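Local coordinates for arginine decarboxylase, A207R protein (Paramecium bursaria Chlorella virus 1, PDB 2NVA) that catalyses the pyridoxal 5'-phosphate-dependent decarboxylation of arginine to agmatine, as a two-subunit enzyme with a TIM-barrel domain, at residues H91-I96 and T111-F116; D97-A102 and D119-Y124; P300-L305 and V334-L339; A265-G270 and G342-F347. All coordinates share one frame; numbering follows the deposited sequence.

Contact 1: H91-I96 and T111-F116; sequences HTMKTI and TFDSSF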
loop_
_atom_site.group_PDB
_atom_site.type_symbol
_atom_site.label_atom_id
_atom_site.label_comp_id
_atom_site.label_asym_id
_atom_site.label_seq_id
_atom_site.Cartn_x
_atom_site.Cartn_y
_atom_site.Cartn_z
ATOM N N HIS A 91 15.080 10.858 -10.718
ATOM C CA HIS A 91 14.992 10.562 -9.293
ATOM C C HIS A 91 16.336 11.013 -8.730
ATOM O O HIS A 91 17.385 10.558 -9.185
ATOM C CB HIS A 91 14.575 9.120 -9.059
ATOM C CG HIS A 91 14.304 8.789 -7.624
ATOM N ND1 HIS A 91 14.989 9.376 -6.583
ATOM C CD2 HIS A 91 13.422 7.930 -7.059
ATOM C CE1 HIS A 91 14.541 8.895 -5.437
ATOM N NE2 HIS A 91 13.591 8.016 -5.698
ATOM N N THR A 92 16.310 11.890 -7.746
ATOM C CA THR A 92 17.570 12.481 -7.264
ATOM C C THR A 92 18.408 11.522 -6.435
ATOM O O THR A 92 19.568 11.825 -6.127
ATOM C CB THR A 92 17.345 13.789 -6.449
ATOM O OG1 THR A 92 16.600 13.485 -5.263
ATOM C CG2 THR A 92 16.585 14.834 -7.290
ATOM N N MET A 93 17.835 10.368 -6.079
ATOM C CA MET A 93 18.552 9.366 -5.269
ATOM C C MET A 93 18.502 8.002 -5.957
ATOM O O MET A 93 17.487 7.301 -5.907
ATOM C CB MET A 93 17.956 9.288 -3.859
ATOM C CG MET A 93 18.158 10.557 -3.052
ATOM S SD MET A 93 19.884 10.710 -2.539
ATOM C CE MET A 93 19.860 12.291 -1.682
ATOM N N LYS A 94 19.610 7.641 -6.602
ATOM C CA LYS A 94 19.668 6.471 -7.478
ATOM C C LYS A 94 20.710 5.507 -6.926
ATOM O O LYS A 94 21.801 5.940 -6.546
ATOM C CB LYS A 94 20.083 6.914 -8.890
ATOM C CG LYS A 94 19.097 7.882 -9.577
ATOM C CD LYS A 94 19.738 8.656 -10.749
ATOM C CE LYS A 94 20.699 9.773 -10.269
ATOM N NZ LYS A 94 20.070 10.697 -9.249
ATOM N N THR A 95 20.402 4.212 -6.894
ATOM C CA THR A 95 21.375 3.263 -6.386
ATOM C C THR A 95 22.564 3.188 -7.351
ATOM O O THR A 95 22.421 3.415 -8.554
ATOM C CB THR A 95 20.794 1.843 -6.176
ATOM O OG1 THR A 95 20.580 1.220 -7.446
ATOM C CG2 THR A 95 19.472 1.887 -5.391
ATOM N N ILE A 96 23.724 2.862 -6.795
ATOM C CA ILE A 96 24.934 2.650 -7.582
ATOM C C ILE A 96 24.682 1.620 -8.691
ATOM O O ILE A 96 25.026 1.862 -9.844
ATOM C CB ILE A 96 26.103 2.226 -6.679
ATOM C CG1 ILE A 96 26.573 3.427 -5.846
ATOM C CG2 ILE A 96 27.258 1.658 -7.516
ATOM C CD1 ILE A 96 27.505 3.076 -4.679
ATOM N N THR A 111 18.723 13.516 -12.562
ATOM C CA THR A 111 18.612 14.629 -11.622
ATOM C C THR A 111 19.452 14.379 -10.362
ATOM O O THR A 111 19.849 13.243 -10.082
ATOM C CB THR A 111 17.136 14.903 -11.212
ATOM O OG1 THR A 111 16.560 13.707 -10.680
ATOM C CG2 THR A 111 16.306 15.362 -12.430
ATOM N N PHE A 112 19.746 15.459 -9.634
ATOM C CA PHE A 112 20.418 15.362 -8.330
ATOM C C PHE A 112 20.029 16.541 -7.456
ATOM O O PHE A 112 19.544 17.569 -7.957
ATOM C CB PHE A 112 21.949 15.314 -8.481
ATOM C CG PHE A 112 22.561 16.629 -8.882
ATOM C CD1 PHE A 112 23.245 17.412 -7.953
ATOM C CD2 PHE A 112 22.449 17.086 -10.193
ATOM C CE1 PHE A 112 23.816 18.636 -8.315
ATOM C CE2 PHE A 112 23.010 18.317 -10.563
ATOM C CZ PHE A 112 23.698 19.087 -9.622
ATOM N N ASP A 113 20.244 16.380 -6.153
ATOM C CA ASP A 113 20.046 17.465 -5.194
ATOM C C ASP A 113 21.019 17.391 -4.009
ATOM O O ASP A 113 20.816 18.064 -2.999
ATOM C CB ASP A 113 18.584 17.529 -4.711
ATOM C CG ASP A 113 18.128 16.250 -3.966
ATOM O OD1 ASP A 113 18.983 15.490 -3.432
ATOM O OD2 ASP A 113 16.894 16.021 -3.923
ATOM N N SER A 114 22.070 16.576 -4.149
ATOM C CA SER A 114 23.049 16.384 -3.075
ATOM C C SER A 114 24.469 16.182 -3.596
ATOM O O SER A 114 24.674 15.724 -4.726
ATOM C CB SER A 114 22.661 15.171 -2.215
ATOM O OG SER A 114 22.738 13.965 -2.962
ATOM N N SER A 115 25.445 16.518 -2.758
ATOM C CA SER A 115 26.858 16.325 -3.118
ATOM C C SER A 115 27.192 14.829 -3.201
ATOM O O SER A 115 27.953 14.416 -4.069
ATOM C CB SER A 115 27.775 17.052 -2.125
ATOM O OG SER A 115 27.689 16.489 -0.823
ATOM N N PHE A 116 26.607 14.023 -2.315
ATOM C CA PHE A 116 26.861 12.576 -2.323
ATOM C C PHE A 116 26.368 11.891 -3.590
ATOM O O PHE A 116 26.955 10.895 -4.041
ATOM C CB PHE A 116 26.271 11.909 -1.086
ATOM C CG PHE A 116 27.035 12.222 0.157
ATOM C CD1 PHE A 116 28.236 11.567 0.434
ATOM C CD2 PHE A 116 26.585 13.208 1.027
ATOM C CE1 PHE A 116 28.955 11.863 1.564
ATOM C CE2 PHE A 116 27.303 13.513 2.182
ATOM C CZ PHE A 116 28.502 12.841 2.445
#
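At the C-terminal ends of strands 87-89 and 109-112 of the TIM barrel, the loop carrying Thr92 and Lys94 meets Thr111 and Asp113. These are the ends of the barrel strands that face the cofactor, and the side chain of His91 lies about 6 Å from the bound agmatine adduct. Lys94 bends at chi3 and chi4, which folds its chain back over its own loop. Its NZ gives a 2.7 Å hydrogen bond to Thr111 O, with a C=O...N angle of 165°. NZ also bonds His91 O at 2.7 Å, in the carbonyl plane, and forms a salt bridge with Glu117. One ammonium group thus ties the loop to the end of the strand and to the helix that follows it. Thr92 OG1 sits between its backbone N and carbonyl carbon (chi1 64°) and donates to Asp113 OD2 at 2.9 Å, from above the carboxylate plane. Gly150 N is a second partner of OD2, while OD1 makes a salt bridge with Arg272 of the second subunit. The carboxylate is therefore held at both oxygens. His91 ND1 accepts from Met93 N at 3.1 Å, and its NE2 bonds Cys322 O of the second subunit. This pins the imidazole at both nitrogens. Met93 CE packs 3.6 Å from Ser114 OG.

Contact 2: D97-A102 and D119-Y124; sequences DDLIFA and DKIHTY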
loop_
_atom_site.group_PDB
_atom_site.type_symbol
_atom_site.label_atom_id
_atom_site.label_comp_id
_atom_site.label_asym_id
_atom_site.label_seq_id
_atom_site.Cartn_x
_atom_site.Cartn_y
_atom_site.Cartn_z
ATOM N N ASP A 97 24.050 0.494 -8.358
ATOM C CA ASP A 97 23.793 -0.508 -9.398
ATOM C C ASP A 97 22.827 -0.020 -10.482
ATOM O O ASP A 97 22.957 -0.418 -11.648
ATOM C CB ASP A 97 23.305 -1.823 -8.796
ATOM C CG ASP A 97 24.417 -2.616 -8.159
ATOM O OD1 ASP A 97 24.136 -3.289 -7.136
ATOM O OD2 ASP A 97 25.581 -2.594 -8.653
ATOM N N ASP A 98 21.867 0.830 -10.111
ATOM C CA ASP A 98 20.950 1.416 -11.091
ATOM C C ASP A 98 21.676 2.411 -11.999
ATOM O O ASP A 98 21.345 2.537 -13.183
ATOM C CB ASP A 98 19.734 2.086 -10.404
ATOM C CG ASP A 98 18.656 1.083 -10.000
ATOM O OD1 ASP A 98 18.910 -0.143 -10.107
ATOM O OD2 ASP A 98 17.546 1.515 -9.586
ATOM N N LEU A 99 22.666 3.109 -11.438
ATOM C CA LEU A 99 23.474 4.053 -12.214
ATOM C C LEU A 99 24.340 3.338 -13.239
ATOM O O LEU A 99 24.447 3.777 -14.380
ATOM C CB LEU A 99 24.345 4.918 -11.290
ATOM C CG LEU A 99 23.573 6.088 -10.657
ATOM C CD1 LEU A 99 24.436 6.810 -9.623
ATOM C CD2 LEU A 99 23.043 7.078 -11.707
ATOM N N ILE A 100 24.957 2.237 -12.818
ATOM C CA ILE A 100 25.776 1.404 -13.714
ATOM C C ILE A 100 24.910 0.857 -14.845
ATOM O O ILE A 100 25.324 0.881 -16.007
ATOM C CB ILE A 100 26.471 0.259 -12.953
ATOM C CG1 ILE A 100 27.452 0.840 -11.924
ATOM C CG2 ILE A 100 27.205 -0.685 -13.924
ATOM C CD1 ILE A 100 27.888 -0.156 -10.856
ATOM N N PHE A 101 23.715 0.382 -14.496
ATOM C CA PHE A 101 22.742 -0.095 -15.478
ATOM C C PHE A 101 22.325 1.015 -16.459
ATOM O O PHE A 101 22.322 0.797 -17.679
ATOM C CB PHE A 101 21.512 -0.683 -14.767
ATOM C CG PHE A 101 20.429 -1.143 -15.711
ATOM C CD1 PHE A 101 20.555 -2.351 -16.405
ATOM C CD2 PHE A 101 19.282 -0.373 -15.905
ATOM C CE1 PHE A 101 19.556 -2.781 -17.288
ATOM C CE2 PHE A 101 18.281 -0.786 -16.778
ATOM C CZ PHE A 101 18.416 -1.998 -17.471
ATOM N N ALA A 102 21.982 2.195 -15.930
ATOM C CA ALA A 102 21.631 3.342 -16.773
ATOM C C ALA A 102 22.753 3.698 -17.749
ATOM O O ALA A 102 22.504 3.930 -18.935
ATOM C CB ALA A 102 21.284 4.551 -15.908
ATOM N N ASP A 119 29.043 12.518 -6.142
ATOM C CA ASP A 119 30.124 11.546 -5.916
ATOM C C ASP A 119 29.823 10.233 -6.640
ATOM O O ASP A 119 30.694 9.683 -7.311
ATOM C CB ASP A 119 30.302 11.246 -4.427
ATOM C CG ASP A 119 30.883 12.407 -3.661
ATOM O OD1 ASP A 119 31.559 13.251 -4.280
ATOM O OD2 ASP A 119 30.649 12.478 -2.433
ATOM N N LYS A 120 28.589 9.746 -6.497
ATOM C CA LYS A 120 28.163 8.503 -7.144
ATOM C C LYS A 120 28.279 8.618 -8.654
ATOM O O LYS A 120 28.778 7.701 -9.312
ATOM C CB LYS A 120 26.718 8.156 -6.766
ATOM C CG LYS A 120 26.589 7.395 -5.462
ATOM C CD LYS A 120 25.164 6.874 -5.280
ATOM C CE LYS A 120 24.266 7.923 -4.696
ATOM N NZ LYS A 120 22.841 7.476 -4.655
ATOM N N ILE A 121 27.809 9.741 -9.191
ATOM C CA ILE A 121 27.867 10.006 -10.638
ATOM C C ILE A 121 29.310 9.986 -11.128
ATOM O O ILE A 121 29.632 9.316 -12.109
ATOM C CB ILE A 121 27.181 11.355 -10.993
ATOM C CG1 ILE A 121 25.675 11.295 -10.688
ATOM C CG2 ILE A 121 27.469 11.789 -12.464
ATOM C CD1 ILE A 121 24.857 10.358 -11.599
ATOM N N HIS A 122 30.168 10.718 -10.423
ATOM C CA HIS A 122 31.584 10.793 -10.764
ATOM C C HIS A 122 32.202 9.400 -10.875
ATOM O O HIS A 122 32.919 9.103 -11.840
ATOM C CB HIS A 122 32.341 11.629 -9.733
ATOM C CG HIS A 122 33.799 11.770 -10.042
ATOM N ND1 HIS A 122 34.267 12.592 -11.044
ATOM C CD2 HIS A 122 34.888 11.170 -9.508
ATOM C CE1 HIS A 122 35.586 12.498 -11.109
ATOM N NE2 HIS A 122 35.987 11.644 -10.183
ATOM N N THR A 123 31.908 8.547 -9.897
ATOM C CA THR A 123 32.511 7.218 -9.829
ATOM C C THR A 123 31.904 6.231 -10.845
ATOM O O THR A 123 32.640 5.469 -11.478
ATOM C CB THR A 123 32.466 6.640 -8.398
ATOM O OG1 THR A 123 33.080 7.568 -7.488
ATOM C CG2 THR A 123 33.200 5.299 -8.319
ATOM N N TYR A 124 30.583 6.288 -11.036
ATOM C CA TYR A 124 29.848 5.217 -11.733
ATOM C C TYR A 124 29.185 5.575 -13.058
ATOM O O TYR A 124 28.871 4.685 -13.853
ATOM C CB TYR A 124 28.788 4.607 -10.803
ATOM C CG TYR A 124 29.413 3.990 -9.598
ATOM C CD1 TYR A 124 30.102 2.778 -9.698
ATOM C CD2 TYR A 124 29.369 4.635 -8.364
ATOM C CE1 TYR A 124 30.721 2.205 -8.596
ATOM C CE2 TYR A 124 29.975 4.068 -7.245
ATOM C CZ TYR A 124 30.655 2.853 -7.375
ATOM O OH TYR A 124 31.263 2.283 -6.283
#
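Asp119 O takes two hydrogen bonds from one residue of helix 115-124, the helix that packs through Lys120, Ile121 and Tyr124 on Leu99 and Ile100 of helix 96-105. Thr123 N reaches Asp119 O at 3.1 Å and Thr123 OG1 reaches it at 3.2 Å, from opposite faces of the carbonyl plane. The two helices are successive outer helices of the TIM barrel, joined by strand 109-112. The axes of the short segments come within 10.0 Å of each other, at 48°. No hydrogen bond crosses between the segments, and the contact is apolar. Leu99 points its branched end between two residues of the other helix. Its CD1 meets Lys120 CB at 3.9 Å, and its CD2 meets Ile121 CD1 at 3.7 Å. Ile121 has CG1 beside its backbone N (chi1 -65°) and bends at chi2, which carries CD1 back to Leu99 although its CB starts away from that helix. The polar end of Lys120 turns to other partners: NZ bonds Lys94 O and Ile269 O of the second subunit, and pairs with Glu117. At the more exposed margin, Ile100 meets the tyrosine ring obliquely at one ring carbon, with Ile100 CD1 3.9 Å from Tyr124 CD1.

Contact 3: P300-L305 and V334-L339; sequences PTPQLL and VALPEL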
loop_
_atom_site.group_PDB
_atom_site.type_symbol
_atom_site.label_atom_id
_atom_site.label_comp_id
_atom_site.label_asym_id
_atom_site.label_seq_id
_atom_site.Cartn_x
_atom_site.Cartn_y
_atom_site.Cartn_z
ATOM N N PRO A 300 -14.292 9.241 -3.859
ATOM C CA PRO A 300 -14.845 8.973 -5.183
ATOM C C PRO A 300 -16.294 8.488 -5.142
ATOM O O PRO A 300 -16.667 7.750 -4.233
ATOM C CB PRO A 300 -13.930 7.881 -5.718
ATOM C CG PRO A 300 -13.471 7.111 -4.488
ATOM C CD PRO A 300 -13.558 8.078 -3.308
ATOM N N THR A 301 -17.092 8.924 -6.113
ATOM C CA THR A 301 -18.475 8.460 -6.261
ATOM C C THR A 301 -18.569 7.509 -7.472
ATOM O O THR A 301 -18.122 7.865 -8.578
ATOM C CB THR A 301 -19.449 9.651 -6.454
ATOM O OG1 THR A 301 -19.347 10.551 -5.339
ATOM C CG2 THR A 301 -20.905 9.182 -6.596
ATOM N N PRO A 302 -19.140 6.308 -7.272
ATOM C CA PRO A 302 -19.287 5.368 -8.379
ATOM C C PRO A 302 -20.479 5.687 -9.283
ATOM O O PRO A 302 -21.421 6.384 -8.871
ATOM C CB PRO A 302 -19.526 4.046 -7.671
ATOM C CG PRO A 302 -20.273 4.429 -6.430
ATOM C CD PRO A 302 -19.647 5.740 -6.004
ATOM N N GLN A 303 -20.416 5.148 -10.501
ATOM C CA GLN A 303 -21.527 5.150 -11.451
ATOM C C GLN A 303 -22.169 3.764 -11.430
ATOM O O GLN A 303 -21.473 2.763 -11.590
ATOM C CB GLN A 303 -20.988 5.434 -12.853
ATOM C CG GLN A 303 -20.395 6.832 -12.993
ATOM C CD GLN A 303 -21.470 7.881 -13.092
ATOM O OE1 GLN A 303 -22.399 7.756 -13.892
ATOM N NE2 GLN A 303 -21.355 8.931 -12.289
ATOM N N LEU A 304 -23.486 3.705 -11.243
ATOM C CA LEU A 304 -24.201 2.424 -11.308
ATOM C C LEU A 304 -24.319 1.948 -12.752
ATOM O O LEU A 304 -24.601 2.745 -13.655
ATOM C CB LEU A 304 -25.609 2.584 -10.742
ATOM C CG LEU A 304 -25.844 2.335 -9.263
ATOM C CD1 LEU A 304 -25.264 3.469 -8.408
ATOM C CD2 LEU A 304 -27.363 2.191 -9.056
ATOM N N LEU A 305 -24.089 0.660 -12.974
ATOM C CA LEU A 305 -24.272 0.089 -14.308
ATOM C C LEU A 305 -25.725 -0.306 -14.572
ATOM O O LEU A 305 -26.174 -0.274 -15.713
ATOM C CB LEU A 305 -23.298 -1.068 -14.556
ATOM C CG LEU A 305 -21.883 -0.492 -14.774
ATOM C CD1 LEU A 305 -20.807 -1.499 -14.402
ATOM C CD2 LEU A 305 -21.687 0.043 -16.190
ATOM N N VAL A 334 -21.909 8.429 1.058
ATOM C CA VAL A 334 -22.331 8.906 -0.257
ATOM C C VAL A 334 -23.798 8.529 -0.495
ATOM O O VAL A 334 -24.225 7.429 -0.155
ATOM C CB VAL A 334 -21.392 8.364 -1.390
ATOM C CG1 VAL A 334 -21.364 6.822 -1.395
ATOM C CG2 VAL A 334 -21.789 8.941 -2.779
ATOM N N ALA A 335 -24.565 9.452 -1.071
ATOM C CA ALA A 335 -25.960 9.169 -1.401
ATOM C C ALA A 335 -26.013 8.431 -2.745
ATOM O O ALA A 335 -25.442 8.894 -3.743
ATOM C CB ALA A 335 -26.747 10.467 -1.473
ATOM N N LEU A 336 -26.690 7.280 -2.764
ATOM C CA LEU A 336 -26.780 6.456 -3.974
ATOM C C LEU A 336 -28.137 5.754 -4.011
ATOM O O LEU A 336 -28.733 5.558 -2.960
ATOM C CB LEU A 336 -25.659 5.394 -3.979
ATOM C CG LEU A 336 -24.193 5.807 -4.197
ATOM C CD1 LEU A 336 -23.268 4.597 -4.001
ATOM C CD2 LEU A 336 -23.988 6.431 -5.575
ATOM N N PRO A 337 -28.604 5.348 -5.209
ATOM C CA PRO A 337 -29.710 4.414 -5.273
ATOM C C PRO A 337 -29.321 3.164 -4.471
ATOM O O PRO A 337 -28.128 2.841 -4.384
ATOM C CB PRO A 337 -29.800 4.082 -6.769
ATOM C CG PRO A 337 -29.231 5.282 -7.460
ATOM C CD PRO A 337 -28.105 5.712 -6.556
ATOM N N GLU A 338 -30.296 2.483 -3.890
ATOM C CA GLU A 338 -30.007 1.243 -3.189
ATOM C C GLU A 338 -29.294 0.246 -4.112
ATOM O O GLU A 338 -29.696 0.057 -5.267
ATOM C CB GLU A 338 -31.278 0.602 -2.616
ATOM C CG GLU A 338 -30.954 -0.608 -1.750
ATOM C CD GLU A 338 -32.160 -1.189 -1.042
ATOM O OE1 GLU A 338 -33.279 -0.616 -1.141
ATOM O OE2 GLU A 338 -31.985 -2.226 -0.370
ATOM N N LEU A 339 -28.233 -0.380 -3.604
ATOM C CA LEU A 339 -27.498 -1.379 -4.381
ATOM C C LEU A 339 -27.794 -2.780 -3.830
ATOM O O LEU A 339 -28.278 -2.916 -2.701
ATOM C CB LEU A 339 -25.994 -1.106 -4.308
ATOM C CG LEU A 339 -25.488 0.285 -4.689
ATOM C CD1 LEU A 339 -24.003 0.424 -4.361
ATOM C CD2 LEU A 339 -25.726 0.539 -6.152
#
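Leu304 reaches from strand 303-304 across to Pro337 and Leu339, an apolar contact within the C-terminal beta domain of this decarboxylase fold. Its CB leaves the backbone toward the other segment. CG then comes 3.6 Å from Leu339 CD2. At the tip, CD1 lies 3.7 Å from the same Leu339 CD2 and also borders Pro337 CD and Leu336 CD2. The other branch, CD2, rests on the proline ring, 3.8 Å from Pro337 CB. Leu304 and Pro337 run antiparallel alongside each other, with CD1 near the CD end of the ring and CD2 near CB and CG. The two segments share no hydrogen bond. Their backbones belong to other partners in the sheet: Gln303 and Leu305 pair with strand 344-347, and Val334 and Leu336 with strand 314-320. Side chains fill the space between. Further along, Pro302 CG meets Leu336 CD1 at 3.9 Å, and Leu319 of strand 314-320 packs against the same proline. The row ends at the solvent-exposed Thr301. Its CG2, anti to the backbone N, and its OG1 both lie 3.9 Å from Val334 CG2.

Contact 4: A265-G270 and G342-F347; sequences ATQVIG and GDWVYF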
loop_
_atom_site.group_PDB
_atom_site.type_symbol
_atom_site.label_atom_id
_atom_site.label_comp_id
_atom_site.label_asym_id
_atom_site.label_seq_id
_atom_site.Cartn_x
_atom_site.Cartn_y
_atom_site.Cartn_z
ATOM N N ALA A 265 -14.077 -0.931 -12.656
ATOM C CA ALA A 265 -15.367 -1.568 -12.377
ATOM C C ALA A 265 -15.217 -2.567 -11.232
ATOM O O ALA A 265 -14.260 -3.339 -11.200
ATOM C CB ALA A 265 -15.888 -2.272 -13.618
ATOM N N THR A 266 -16.151 -2.508 -10.290
ATOM C CA THR A 266 -16.107 -3.354 -9.107
ATOM C C THR A 266 -17.528 -3.761 -8.710
ATOM O O THR A 266 -18.495 -3.033 -8.975
ATOM C CB THR A 266 -15.344 -2.678 -7.931
ATOM O OG1 THR A 266 -15.296 -3.551 -6.799
ATOM C CG2 THR A 266 -15.979 -1.351 -7.508
ATOM N N GLN A 267 -17.632 -4.922 -8.066
ATOM C CA GLN A 267 -18.936 -5.510 -7.767
ATOM C C GLN A 267 -19.253 -5.457 -6.272
ATOM O O GLN A 267 -18.358 -5.617 -5.441
ATOM C CB GLN A 267 -18.963 -6.976 -8.240
ATOM C CG GLN A 267 -20.354 -7.592 -8.283
ATOM C CD GLN A 267 -20.322 -9.080 -8.615
ATOM O OE1 GLN A 267 -19.526 -9.827 -8.064
ATOM N NE2 GLN A 267 -21.199 -9.511 -9.517
ATOM N N VAL A 268 -20.531 -5.236 -5.952
ATOM C CA VAL A 268 -21.031 -5.366 -4.591
ATOM C C VAL A 268 -21.051 -6.852 -4.225
ATOM O O VAL A 268 -21.759 -7.644 -4.850
ATOM C CB VAL A 268 -22.461 -4.800 -4.436
ATOM C CG1 VAL A 268 -22.949 -4.958 -2.994
ATOM C CG2 VAL A 268 -22.507 -3.332 -4.881
ATOM N N ILE A 269 -20.246 -7.212 -3.235
ATOM C CA ILE A 269 -20.134 -8.598 -2.807
ATOM C C ILE A 269 -20.741 -8.874 -1.439
ATOM O O ILE A 269 -20.965 -10.031 -1.097
ATOM C CB ILE A 269 -18.664 -9.138 -2.913
ATOM C CG1 ILE A 269 -17.707 -8.416 -1.963
ATOM C CG2 ILE A 269 -18.164 -9.071 -4.361
ATOM C CD1 ILE A 269 -17.670 -9.031 -0.558
ATOM N N GLY A 270 -20.995 -7.815 -0.667
ATOM C CA GLY A 270 -21.607 -7.940 0.654
ATOM C C GLY A 270 -22.412 -6.690 0.978
ATOM O O GLY A 270 -22.190 -5.623 0.399
ATOM N N GLY A 342 -24.129 -8.316 -6.152
ATOM C CA GLY A 342 -24.101 -8.632 -7.590
ATOM C C GLY A 342 -24.127 -7.431 -8.531
ATOM O O GLY A 342 -23.731 -7.560 -9.690
ATOM N N ASP A 343 -24.579 -6.272 -8.041
ATOM C CA ASP A 343 -24.528 -5.017 -8.819
ATOM C C ASP A 343 -23.086 -4.658 -9.135
ATOM O O ASP A 343 -22.204 -4.803 -8.281
ATOM C CB ASP A 343 -25.112 -3.840 -8.027
ATOM C CG ASP A 343 -26.613 -3.666 -8.233
ATOM O OD1 ASP A 343 -27.080 -3.866 -9.379
ATOM O OD2 ASP A 343 -27.313 -3.284 -7.273
ATOM N N TRP A 344 -22.854 -4.169 -10.346
ATOM C CA TRP A 344 -21.547 -3.630 -10.687
ATOM C C TRP A 344 -21.634 -2.121 -10.718
ATOM O O TRP A 344 -22.671 -1.539 -11.102
ATOM C CB TRP A 344 -21.096 -4.147 -12.063
ATOM C CG TRP A 344 -20.650 -5.587 -12.074
ATOM C CD1 TRP A 344 -21.431 -6.701 -12.265
ATOM C CD2 TRP A 344 -19.313 -6.058 -11.920
ATOM N NE1 TRP A 344 -20.656 -7.841 -12.228
ATOM C CE2 TRP A 344 -19.351 -7.471 -12.005
ATOM C CE3 TRP A 344 -18.080 -5.422 -11.700
ATOM C CZ2 TRP A 344 -18.192 -8.258 -11.889
ATOM C CZ3 TRP A 344 -16.936 -6.207 -11.587
ATOM C CH2 TRP A 344 -17.001 -7.606 -11.676
ATOM N N VAL A 345 -20.544 -1.482 -10.324
ATOM C CA VAL A 345 -20.405 -0.040 -10.480
ATOM C C VAL A 345 -19.060 0.223 -11.138
ATOM O O VAL A 345 -18.213 -0.671 -11.177
ATOM C CB VAL A 345 -20.489 0.719 -9.117
ATOM C CG1 VAL A 345 -21.800 0.371 -8.382
ATOM C CG2 VAL A 345 -19.290 0.395 -8.218
ATOM N N TYR A 346 -18.854 1.435 -11.648
ATOM C CA TYR A 346 -17.500 1.812 -12.009
ATOM C C TYR A 346 -17.139 3.194 -11.493
ATOM O O TYR A 346 -17.997 4.047 -11.303
ATOM C CB TYR A 346 -17.254 1.675 -13.519
ATOM C CG TYR A 346 -17.897 2.744 -14.368
ATOM C CD1 TYR A 346 -17.227 3.946 -14.649
ATOM C CD2 TYR A 346 -19.163 2.550 -14.917
ATOM C CE1 TYR A 346 -17.813 4.929 -15.423
ATOM C CE2 TYR A 346 -19.749 3.534 -15.711
ATOM C CZ TYR A 346 -19.073 4.717 -15.946
ATOM O OH TYR A 346 -19.664 5.688 -16.726
ATOM N N PHE A 347 -15.841 3.393 -11.277
ATOM C CA PHE A 347 -15.304 4.672 -10.844
ATOM C C PHE A 347 -14.594 5.330 -12.016
ATOM O O PHE A 347 -13.620 4.769 -12.552
ATOM C CB PHE A 347 -14.336 4.464 -9.676
ATOM C CG PHE A 347 -15.019 4.047 -8.405
ATOM C CD1 PHE A 347 -15.386 4.999 -7.460
ATOM C CD2 PHE A 347 -15.326 2.701 -8.168
ATOM C CE1 PHE A 347 -16.027 4.625 -6.277
ATOM C CE2 PHE A 347 -15.969 2.312 -6.985
ATOM C CZ PHE A 347 -16.328 3.289 -6.039
#
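Strands 265-270 and 344-347 pair antiparallel, with Thr266 and Val345 as the hydrogen-bonded pair and Ala265-Tyr346 and Gln267-Trp344 as non-hydrogen-bonded pairs. Thr266 N bonds Val345 O at 2.9 Å, and Val345 N returns a bond to Thr266 O. Hydrogen bonds continue past the strand end, but out of regular register: Val268 N donates to Asp343 O, while Val268 O accepts from Gly342 N at 2.8 Å. Gly342 has a positive phi, and a CB there would press on the preceding carbonyl oxygen. On the face with Ala265 and Tyr346, Gln267 lies across the indole of Trp344. Its CB sits over the six-membered ring, 3.6 Å from the centroid and only 5° off the normal, a CH-pi contact. CG anti to the backbone N (chi1 -166°) and an extended chain beyond it carry the amide along the ring to its nitrogen end. There Gln267 NE2 lies near Trp344 NE1, but both are donors and no hydrogen bond joins them. Gln267 NE2 instead bonds Gly342 O at 3.2 Å, from above the carbonyl plane. The amide and indole planes are 35° apart. Ala265 O lies at the indole edge. On the other face, Thr266 CG2 meets Val345 CG2 at 3.8 Å and the edge of the Phe347 ring at CE2, 3.7 Å away. Thr266 OG1 bonds Asn283 OD1. Strand 262-274 also pairs with strand 277-282, where Ile269 and Gly270 form a classic beta bulge opposite Phe281. Strand 303-304 pairs with strand 344-347 on its other side, while Leu9 of helix 2-11 packs on Trp344.

Contacts 1 and 2 belong to the TIM barrel, contacts 3 and 4 to the beta domain, on opposite sides of the chain's centre. Contact 1 is buried and polar, close to the cofactor. Contact 2 shares helix 115-124 with it but is apolar, with a more exposed margin. They also touch through Ile96 packing on Tyr124 and Lys120. Contact 4 is a buried strand pairing built on backbone bonds. Contact 3 is only partly buried and relies on side chains. Gln303 N and Tyr346 O, 2.8 Å apart, join contacts 3 and 4 within one sheet. Contacts 1, 2 and 4 touch the second subunit, whereas contact 3 does not.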